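Long-range contact in putative oxidoreductase (Staphylococcus aureus subsp. aureus, PDB 3IV4), which has a thioredoxin fold and is a putative oxidoreductase of the monothiol bacilliredoxin family, probably acting in bacillithiol-dependent thiol redox chemistry: residues F28-H32 against S69-A73. Sequence-based numbering, arbitrary orientation. Where two conformers were deposited one is given.
Sequences FVLKH and SDYIA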
# COMPACT_ATOMS: atom_id res chain seq x y z
N PHE A 28 -1.80 -1.93 -5.55
CA PHE A 28 -1.13 -2.10 -4.27
C PHE A 28 -1.39 -0.87 -3.42
O PHE A 28 -1.37 0.25 -3.93
CB PHE A 28 0.39 -2.25 -4.46
CG PHE A 28 0.82 -3.60 -4.97
CD1 PHE A 28 1.08 -4.64 -4.08
CD2 PHE A 28 1.00 -3.82 -6.34
CE1 PHE A 28 1.51 -5.90 -4.54
CE2 PHE A 28 1.42 -5.08 -6.81
CZ PHE A 28 1.69 -6.11 -5.91
N VAL A 29 -1.63 -1.09 -2.13
CA VAL A 29 -1.89 -0.02 -1.16
C VAL A 29 -1.03 -0.26 0.08
O VAL A 29 -1.02 -1.37 0.62
CB VAL A 29 -3.38 -0.00 -0.73
CG1 VAL A 29 -3.63 1.10 0.31
CG2 VAL A 29 -4.29 0.20 -1.95
N LEU A 30 -0.33 0.78 0.53
CA LEU A 30 0.54 0.68 1.69
C LEU A 30 0.04 1.57 2.83
O LEU A 30 -0.12 2.77 2.63
CB LEU A 30 1.95 1.14 1.30
CG LEU A 30 2.98 1.22 2.41
CD1 LEU A 30 3.35 -0.16 2.93
CD2 LEU A 30 4.21 2.02 1.98
N LYS A 31 -0.15 0.99 4.00
CA LYS A 31 -0.30 1.75 5.24
C LYS A 31 1.10 2.13 5.72
O LYS A 31 1.94 1.25 5.97
CB LYS A 31 -0.99 0.92 6.32
CG LYS A 31 -2.43 0.57 6.05
CD LYS A 31 -3.04 -0.02 7.32
CE LYS A 31 -4.53 -0.32 7.15
NZ LYS A 31 -5.12 -0.72 8.48
N HIS A 32 1.32 3.43 5.90
CA HIS A 32 2.64 3.95 6.25
C HIS A 32 2.57 4.80 7.53
O HIS A 32 1.63 5.57 7.70
CB HIS A 32 3.16 4.77 5.06
CG HIS A 32 4.46 5.49 5.30
ND1 HIS A 32 5.61 4.84 5.69
CD2 HIS A 32 4.79 6.80 5.16
CE1 HIS A 32 6.60 5.73 5.79
NE2 HIS A 32 6.12 6.92 5.47
N SER A 69 -7.64 4.07 7.54
CA SER A 69 -6.86 2.93 8.04
C SER A 69 -7.79 1.85 8.63
O SER A 69 -7.64 0.65 8.34
CB SER A 69 -5.80 3.37 9.05
OG SER A 69 -5.01 2.27 9.43
N ASP A 70 -8.74 2.27 9.46
CA ASP A 70 -9.68 1.30 10.04
C ASP A 70 -10.62 0.73 8.96
O ASP A 70 -10.96 -0.46 9.02
CB ASP A 70 -10.46 1.89 11.23
CG ASP A 70 -11.10 0.82 12.11
OD1 ASP A 70 -10.40 -0.11 12.56
OD2 ASP A 70 -12.31 0.91 12.37
N TYR A 71 -10.98 1.54 7.96
CA TYR A 71 -11.77 1.06 6.85
C TYR A 71 -11.07 -0.07 6.10
O TYR A 71 -11.70 -1.08 5.77
CB TYR A 71 -12.15 2.19 5.88
CG TYR A 71 -13.03 1.66 4.79
CD1 TYR A 71 -14.39 1.49 5.00
CD2 TYR A 71 -12.50 1.28 3.55
CE1 TYR A 71 -15.19 0.98 4.02
CE2 TYR A 71 -13.31 0.76 2.55
CZ TYR A 71 -14.67 0.60 2.80
OH TYR A 71 -15.49 0.09 1.83
N ILE A 72 -9.77 0.08 5.85
CA ILE A 72 -9.02 -0.98 5.15
C ILE A 72 -8.95 -2.26 5.99
O ILE A 72 -9.07 -3.36 5.44
CB ILE A 72 -7.64 -0.45 4.72
CG1 ILE A 72 -7.84 0.62 3.65
CG2 ILE A 72 -6.74 -1.59 4.19
CD1 ILE A 72 -6.60 1.45 3.37
N ALA A 73 -8.82 -2.13 7.31
CA ALA A 73 -8.85 -3.28 8.19
C ALA A 73 -10.19 -4.02 8.08
O ALA A 73 -10.22 -5.25 8.01
CB ALA A 73 -8.56 -2.86 9.62
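Lys-31 meets Ser-69 through its ammonium group, and the pair illustrates how a lysine can be buried in a protein core if the end of its chain is given polar acceptors. NZ donates to the backbone O of Ser-69 at 2.9 Å and also to the OG of the same residue, the latter bond measuring 3.1 Å. The approach to the carbonyl is bent, with a C=O...N angle of 124° and the nitrogen 39° above the carbonyl plane. Ala-73 N, making the ordinary helical bond, arrives from the opposite face, so one oxygen serves two donors. The hydroxyl of Ser-69 is swung anti to its own backbone N (chi1 -176°), which sets OG beside the carbonyl and lets both oxygens grip one nitrogen. His-80 ND1 gives NZ a third bond and helps fix its position.

Beyond CG the lysine chain runs extended from strand to helix, and its methylenes do apolar work: CE packs against CG2 of Ile-72 at 3.9 Å. Two residues earlier on the strand, Val-29 CG1 faces Ile-72 CD1 in a looser contact of 4.3 Å. Leu-60 touches Val-29, Ser-69 and Ile-72 from strand 57-61, while Phe-86 of strand 84-89 also packs on Ile-72.

The alternation of strand 26-32 sends Val-29 and Lys-31 to helix 66-76, whereas Leu-30 turns to helix 37-53 on the other face. With this strand in the middle of the sheet, parallel to 57-61 and antiparallel to 84-89, and the two helices on opposite faces, the arrangement is that of the thioredoxin fold.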